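Local atomic coordinates of alanine racemase (Corynebacterium glutamicum, PDB entry 2DY3), a protein that belongs to the alanine racemase family, pairing a TIM-barrel N-terminal domain with a largely beta C-terminal domain and holding pyridoxal-5'-phosphate. Residues B[58-61]-B[62-66]; B[122-125]-B[126-130]; B[341-344]-B[345-349]. All blocks are in the same frame, centred on the assembly; numbering follows the deposited sequence.

Contact 1: residues B[58-61]-B[62-66]; sequences GVAT and LAEAM
T61 and E64 trade hydrogen bonds where strand 56-59 gives way to helix 62-70, each side chain answering the other residue's backbone N-H. E64 N donates to T61 OG1 at 3.2 Å, filling the N-cap of the helix. In return T61 N donates to E64 OE1 at 3.0 Å, almost straight at the hydrogen but arriving from above the carboxylate plane, 37° out of it. The same oxygen takes a second backbone donor: A60 N lies 2.9 Å from E64 OE1, nearly in line with the C-O bond, although the hydrogen bond itself is clearly bent at the hydrogen. Two consecutive amides of the turn thus grip one carboxylate oxygen. The E64 side chain gets there by setting CG beside its own backbone N (chi1 -65°) and then running extended, back over the first turn of the helix. Its other oxygen, OE2, accepts from A35 N and makes a salt bridge to R355 of the second subunit, which should favour the ionised carboxylate.

Among the main-chain bonds, A65 N donates to T61 O at 3.0 Å, the first alpha-helical turn after the cap.

Apolar packing fills the inner side of the corner. V59 CG2 rests against A65 CB at 3.6 Å, while V59 CB and CG1 run alongside the E64 side chain, the two pointing in opposite directions. Beyond them, A65 and L62 pack on strand 76-81.

Reciprocal side-chain to backbone bonding by the N-cap residue and the residue three further on is the definition of a capping box. Here it starts the helix of strand 56-59, helix 62-70 and strand 76-81, a beta-alpha-beta unit of the TIM-barrel domain.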
loop_
_atom_site.group_PDB
_atom_site.type_symbol
_atom_site.label_atom_id
_atom_site.label_comp_id
_atom_site.label_asym_id
_atom_site.label_seq_id
_atom_site.Cartn_x
_atom_site.Cartn_y
_atom_site.Cartn_z
ATOM N N GLY B 58 15.795 10.298 -11.041
ATOM C CA GLY B 58 16.355 9.793 -9.808
ATOM C C GLY B 58 15.408 8.798 -9.166
ATOM O O GLY B 58 14.191 9.032 -9.108
ATOM N N VAL B 59 15.952 7.668 -8.720
ATOM C CA VAL B 59 15.139 6.663 -8.042
ATOM C C VAL B 59 15.911 6.156 -6.842
ATOM O O VAL B 59 17.106 6.434 -6.692
ATOM C CB VAL B 59 14.784 5.439 -8.938
ATOM C CG1 VAL B 59 13.825 5.855 -10.039
ATOM C CG2 VAL B 59 16.054 4.810 -9.511
ATOM N N ALA B 60 15.220 5.416 -5.985
ATOM C CA ALA B 60 15.851 4.870 -4.796
ATOM C C ALA B 60 16.597 3.574 -5.050
ATOM O O ALA B 60 17.790 3.476 -4.767
ATOM C CB ALA B 60 14.812 4.644 -3.707
ATOM N N THR B 61 15.899 2.583 -5.600
ATOM C CA THR B 61 16.499 1.271 -5.794
ATOM C C THR B 61 16.996 0.877 -7.182
ATOM O O THR B 61 16.675 1.499 -8.187
ATOM C CB THR B 61 15.529 0.165 -5.317
ATOM O OG1 THR B 61 14.422 0.068 -6.224
ATOM C CG2 THR B 61 14.999 0.484 -3.923
ATOM N N LEU B 62 17.793 -0.185 -7.190
ATOM C CA LEU B 62 18.368 -0.764 -8.392
ATOM C C LEU B 62 17.228 -1.192 -9.298
ATOM O O LEU B 62 17.242 -0.938 -10.502
ATOM C CB LEU B 62 19.196 -1.990 -8.011
ATOM C CG LEU B 62 20.725 -1.988 -7.995
ATOM C CD1 LEU B 62 21.294 -0.586 -7.833
ATOM C CD2 LEU B 62 21.184 -2.924 -6.882
ATOM N N ALA B 63 16.239 -1.850 -8.701
ATOM C CA ALA B 63 15.085 -2.336 -9.435
ATOM C C ALA B 63 14.293 -1.208 -10.091
ATOM O O ALA B 63 13.814 -1.366 -11.209
ATOM C CB ALA B 63 14.183 -3.168 -8.509
ATOM N N GLU B 64 14.153 -0.074 -9.406
ATOM C CA GLU B 64 13.420 1.059 -9.984
ATOM C C GLU B 64 14.213 1.647 -11.141
ATOM O O GLU B 64 13.655 1.995 -12.179
ATOM C CB GLU B 64 13.173 2.152 -8.943
ATOM C CG GLU B 64 12.269 1.725 -7.792
ATOM C CD GLU B 64 12.117 2.815 -6.751
ATOM O OE1 GLU B 64 13.125 3.479 -6.448
ATOM O OE2 GLU B 64 10.994 3.004 -6.231
ATOM N N ALA B 65 15.521 1.766 -10.957
ATOM C CA ALA B 65 16.369 2.306 -12.011
ATOM C C ALA B 65 16.295 1.398 -13.240
ATOM O O ALA B 65 16.168 1.875 -14.367
ATOM C CB ALA B 65 17.807 2.421 -11.524
ATOM N N MET B 66 16.360 0.090 -13.021
ATOM C CA MET B 66 16.293 -0.863 -14.125
ATOM C C MET B 66 14.929 -0.821 -14.816
ATOM O O MET B 66 14.838 -1.025 -16.031
ATOM C CB MET B 66 16.631 -2.282 -13.630
ATOM C CG MET B 66 18.143 -2.500 -13.427
ATOM S SD MET B 66 18.664 -4.121 -12.786
ATOM C CE MET B 66 18.677 -5.107 -14.327
#

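Contact 2: residues B[122-125]-B[126-130]; sequences KIDS and GLHRS
D124 shapes the loop that follows strand 117-122 of the TIM barrel by forming an Asx turn with G126, its carboxylate gathering the backbone of the residues just ahead. G126 N donates to D124 OD1 at 2.9 Å, meeting it nearly along the C-O bond, and H128 N reaches the same oxygen at 3.1 Å from the syn side, 32° out of the carboxylate plane. A water adds a third donor to D124 OD1 and accepts from L127 N at 3.1 Å, so the amide between the two direct donors is tied in indirectly. With CG anti to the backbone N (chi1 173°), the acid swings across the loop to meet these groups. G126 has a phi of 132°, a conformation suited to glycine.

The second oxygen, D124 OD2, lies 3.1 Å from H128 CA and faces the edge of the imidazole near its plane, 3.6 Å from H128 CD2. Its strong partner is K246 of the second subunit, with which it forms a salt bridge; that lysine also hydrogen-bonds to R129 O. At the base of the loop K122 lies extended as far as CE, which presses closely on S130 CB at 3.5 Å.

S125 OG is hydrogen-bonded to T157 OG1 and Q173 OE1, joining the loop to the residue just after strand 150-156 and to helix 169-186. I123 packs on that helix too, while K122 and S130 both lie against I101, beyond strand 97-100.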
loop_
_atom_site.group_PDB
_atom_site.type_symbol
_atom_site.label_atom_id
_atom_site.label_comp_id
_atom_site.label_asym_id
_atom_site.label_seq_id
_atom_site.Cartn_x
_atom_site.Cartn_y
_atom_site.Cartn_z
ATOM N N LYS B 122 27.258 10.310 -2.565
ATOM C CA LYS B 122 26.226 10.798 -1.667
ATOM C C LYS B 122 26.963 11.278 -0.423
ATOM O O LYS B 122 27.687 10.510 0.219
ATOM C CB LYS B 122 25.243 9.687 -1.293
ATOM C CG LYS B 122 24.216 10.128 -0.258
ATOM C CD LYS B 122 23.136 9.073 -0.048
ATOM C CE LYS B 122 22.259 9.422 1.144
ATOM N NZ LYS B 122 21.560 10.705 0.956
ATOM N N ILE B 123 26.785 12.548 -0.095
ATOM C CA ILE B 123 27.459 13.135 1.053
ATOM C C ILE B 123 26.587 13.274 2.294
ATOM O O ILE B 123 25.490 13.820 2.234
ATOM C CB ILE B 123 28.001 14.541 0.716
ATOM C CG1 ILE B 123 29.066 14.446 -0.379
ATOM C CG2 ILE B 123 28.567 15.197 1.983
ATOM C CD1 ILE B 123 30.282 13.612 0.012
ATOM N N ASP B 124 27.083 12.766 3.419
ATOM C CA ASP B 124 26.360 12.898 4.677
ATOM C C ASP B 124 26.759 14.299 5.125
ATOM O O ASP B 124 27.850 14.497 5.654
ATOM C CB ASP B 124 26.844 11.864 5.699
ATOM C CG ASP B 124 26.243 12.079 7.087
ATOM O OD1 ASP B 124 25.754 13.195 7.368
ATOM O OD2 ASP B 124 26.271 11.134 7.904
ATOM N N SER B 125 25.882 15.270 4.895
ATOM C CA SER B 125 26.177 16.651 5.261
ATOM C C SER B 125 25.704 17.055 6.654
ATOM O O SER B 125 25.551 18.242 6.940
ATOM C CB SER B 125 25.581 17.606 4.221
ATOM O OG SER B 125 24.183 17.413 4.094
ATOM N N GLY B 126 25.467 16.079 7.522
ATOM C CA GLY B 126 25.034 16.415 8.866
ATOM C C GLY B 126 23.842 15.653 9.408
ATOM O O GLY B 126 23.648 15.584 10.619
ATOM N N LEU B 127 23.032 15.084 8.524
ATOM C CA LEU B 127 21.856 14.335 8.955
ATOM C C LEU B 127 22.237 13.020 9.628
ATOM O O LEU B 127 21.463 12.460 10.398
ATOM C CB LEU B 127 20.953 14.056 7.757
ATOM C CG LEU B 127 20.085 15.223 7.279
ATOM C CD1 LEU B 127 20.608 16.543 7.815
ATOM C CD2 LEU B 127 20.046 15.221 5.769
ATOM N N HIS B 128 23.433 12.530 9.325
ATOM C CA HIS B 128 23.914 11.278 9.890
ATOM C C HIS B 128 23.038 10.084 9.550
ATOM O O HIS B 128 22.852 9.180 10.367
ATOM C CB HIS B 128 24.055 11.410 11.400
ATOM C CG HIS B 128 25.225 12.239 11.810
ATOM N ND1 HIS B 128 25.434 12.643 13.110
ATOM C CD2 HIS B 128 26.267 12.719 11.092
ATOM C CE1 HIS B 128 26.557 13.336 13.176
ATOM N NE2 HIS B 128 27.082 13.397 11.965
ATOM N N ARG B 129 22.463 10.140 8.380
ATOM C CA ARG B 129 21.717 9.013 7.840
ATOM C C ARG B 129 22.577 8.170 6.909
ATOM O O ARG B 129 23.612 7.690 7.387
ATOM C CB ARG B 129 20.478 9.494 7.090
ATOM C CG ARG B 129 19.493 10.277 7.940
ATOM C CD ARG B 129 18.198 10.512 7.185
ATOM N NE ARG B 129 17.524 11.732 7.614
ATOM C CZ ARG B 129 16.376 12.165 7.106
ATOM N NH1 ARG B 129 15.774 11.474 6.147
ATOM N NH2 ARG B 129 15.831 13.286 7.558
ATOM N N SER B 130 22.262 8.186 5.654
ATOM C CA SER B 130 23.065 7.482 4.659
ATOM C C SER B 130 24.095 8.435 4.047
ATOM O O SER B 130 24.013 9.648 4.219
ATOM C CB SER B 130 22.156 6.930 3.556
ATOM O OG SER B 130 22.898 6.203 2.596
HETATM O O HOH W 1 23.769 14.148 5.629
#

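Contact 3: residues B[341-344]-B[345-349]; sequences LDTI and NYEVV. With PLP (pyridoxal-5'-phosphate), chain F.
I344 occupies the N-cap of helix 345-350, and its carbonyl oxygen receives E347 N at 3.0 Å, together with a weak, longer bond from V348 N. On the side of the loop facing the helix, T343 OG1 donates to E347 OE1 over a short 2.5 Å, approaching on the anti side of the carboxylate, 25° out of its plane. T343 OG1 (chi1 -171°) and E347 CG both lie anti to their backbone N, and the two side chains cross at about a right angle, so the hydroxyl meets the extended glutamate at its end. E347 OE2 turns instead to the backbone N of R281 of the second subunit.

I344 CD1 leans on Y346 CD1 at 3.7 Å, touching the ring near its CB end. From there the ring points at pyridoxal-5'-phosphate: Y346 OH donates to O2P at 2.7 Å, and the phosphorus lies in the ring plane. Y346 CE2 comes within 3.2 Å of the ligand's O1P. S199 N, G216 N, L217 N and Y38 OH also bind the ligand.

T343 CG2 meets V348 CG1, and the V348 side chain also packs on helix 334-340. That helix ends in a Schellman motif at D342, and the chain turns through 341-344 directly into helix 345-350, whose V349 also lies against H40 and L222.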
loop_
_atom_site.group_PDB
_atom_site.type_symbol
_atom_site.label_atom_id
_atom_site.label_comp_id
_atom_site.label_asym_id
_atom_site.label_seq_id
_atom_site.Cartn_x
_atom_site.Cartn_y
_atom_site.Cartn_z
ATOM N N LEU B 341 -5.647 14.420 8.006
ATOM C CA LEU B 341 -5.121 13.167 8.540
ATOM C C LEU B 341 -3.858 13.359 9.371
ATOM O O LEU B 341 -3.190 12.390 9.729
ATOM C CB LEU B 341 -4.849 12.178 7.400
ATOM C CG LEU B 341 -6.038 11.293 7.010
ATOM C CD1 LEU B 341 -7.279 12.154 6.824
ATOM C CD2 LEU B 341 -5.719 10.516 5.742
ATOM N N ASP B 342 -3.536 14.611 9.678
ATOM C CA ASP B 342 -2.364 14.922 10.485
ATOM C C ASP B 342 -1.093 14.315 9.881
ATOM O O ASP B 342 -0.289 13.709 10.581
ATOM C CB ASP B 342 -2.590 14.421 11.925
ATOM C CG ASP B 342 -1.402 14.678 12.845
ATOM O OD1 ASP B 342 -0.816 15.781 12.799
ATOM O OD2 ASP B 342 -1.064 13.773 13.637
ATOM N N THR B 343 -0.931 14.481 8.570
ATOM C CA THR B 343 0.248 13.988 7.863
ATOM C C THR B 343 0.574 14.929 6.699
ATOM O O THR B 343 0.111 16.070 6.671
ATOM C CB THR B 343 0.037 12.549 7.333
ATOM O OG1 THR B 343 1.281 12.038 6.839
ATOM C CG2 THR B 343 -1.004 12.532 6.215
ATOM N N ILE B 344 1.367 14.465 5.739
ATOM C CA ILE B 344 1.750 15.311 4.610
ATOM C C ILE B 344 1.289 14.743 3.270
ATOM O O ILE B 344 1.072 13.537 3.143
ATOM C CB ILE B 344 3.287 15.530 4.589
ATOM C CG1 ILE B 344 4.014 14.190 4.494
ATOM C CG2 ILE B 344 3.729 16.239 5.857
ATOM C CD1 ILE B 344 5.526 14.308 4.591
ATOM N N ASN B 345 1.148 15.612 2.269
ATOM C CA ASN B 345 0.681 15.184 0.953
ATOM C C ASN B 345 1.515 14.078 0.311
ATOM O O ASN B 345 0.999 13.293 -0.488
ATOM C CB ASN B 345 0.546 16.394 0.007
ATOM C CG ASN B 345 1.758 17.319 0.032
ATOM O OD1 ASN B 345 1.647 18.503 -0.296
ATOM N ND2 ASN B 345 2.911 16.788 0.399
ATOM N N TYR B 346 2.798 14.012 0.657
ATOM C CA TYR B 346 3.677 12.961 0.137
ATOM C C TYR B 346 3.080 11.595 0.475
ATOM O O TYR B 346 3.030 10.690 -0.364
ATOM C CB TYR B 346 5.061 13.017 0.790
ATOM C CG TYR B 346 5.947 14.185 0.414
ATOM C CD1 TYR B 346 5.803 15.421 1.026
ATOM C CD2 TYR B 346 6.980 14.026 -0.508
ATOM C CE1 TYR B 346 6.663 16.463 0.742
ATOM C CE2 TYR B 346 7.847 15.063 -0.801
ATOM C CZ TYR B 346 7.684 16.281 -0.171
ATOM O OH TYR B 346 8.558 17.312 -0.433
ATOM N N GLU B 347 2.633 11.449 1.719
ATOM C CA GLU B 347 2.075 10.182 2.174
ATOM C C GLU B 347 0.694 9.867 1.611
ATOM O O GLU B 347 0.409 8.720 1.271
ATOM C CB GLU B 347 2.040 10.130 3.707
ATOM C CG GLU B 347 1.542 8.786 4.255
ATOM C CD GLU B 347 1.783 8.622 5.753
ATOM O OE1 GLU B 347 1.383 9.514 6.525
ATOM O OE2 GLU B 347 2.366 7.595 6.160
ATOM N N VAL B 348 -0.163 10.874 1.493
ATOM C CA VAL B 348 -1.496 10.627 0.966
ATOM C C VAL B 348 -1.484 10.114 -0.482
ATOM O O VAL B 348 -2.240 9.206 -0.815
ATOM C CB VAL B 348 -2.392 11.890 1.075
ATOM C CG1 VAL B 348 -2.496 12.325 2.540
ATOM C CG2 VAL B 348 -1.840 13.003 0.233
ATOM N N VAL B 349 -0.632 10.663 -1.346
ATOM C CA VAL B 349 -0.616 10.174 -2.723
ATOM C C VAL B 349 -0.066 8.753 -2.817
ATOM O O VAL B 349 -0.352 8.033 -3.773
ATOM C CB VAL B 349 0.190 11.095 -3.664
ATOM C CG1 VAL B 349 -0.464 12.481 -3.708
ATOM C CG2 VAL B 349 1.645 11.175 -3.216
HETATM N N1 PLP F . 16.318 13.386 -3.604
HETATM C C2 PLP F . 16.375 12.230 -2.820
HETATM C C2A PLP F . 17.729 11.659 -2.432
HETATM C C3 PLP F . 15.164 11.629 -2.400
HETATM O O3 PLP F . 15.196 10.493 -1.618
HETATM C C4 PLP F . 13.915 12.205 -2.790
HETATM C C4A PLP F . 12.558 11.613 -2.331
HETATM C C5 PLP F . 13.916 13.404 -3.587
HETATM C C6 PLP F . 15.118 13.967 -3.982
HETATM C C5A PLP F . 12.655 14.091 -4.017
HETATM O O4P PLP F . 12.193 14.981 -3.009
HETATM P P PLP F . 10.862 15.906 -3.090
HETATM O O1P PLP F . 9.718 15.055 -3.393
HETATM O O2P PLP F . 10.816 16.475 -1.743
HETATM O O3P PLP F . 11.177 16.863 -4.173
#

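From the N terminus the contacts follow in series, none enclosing or crossing another. Contact 1 turns the corner from strand 56-59 into helix 62-70, and contact 2 shapes the loop between strand 117-122 and helix 134-146, so both belong to beta-alpha connections of the TIM-barrel domain. Contact 3 comes much later, joining helices 334-340 and 345-350 in the C-terminal domain. The nearest atoms of contacts 1 and 2 are about 9 Å apart, and those of contacts 2 and 3 about 11 Å. All three touch the second subunit, and each has a residue near pyridoxal-5'-phosphate: A60 and K122 lie near the ligand, and Y346 bonds its phosphate.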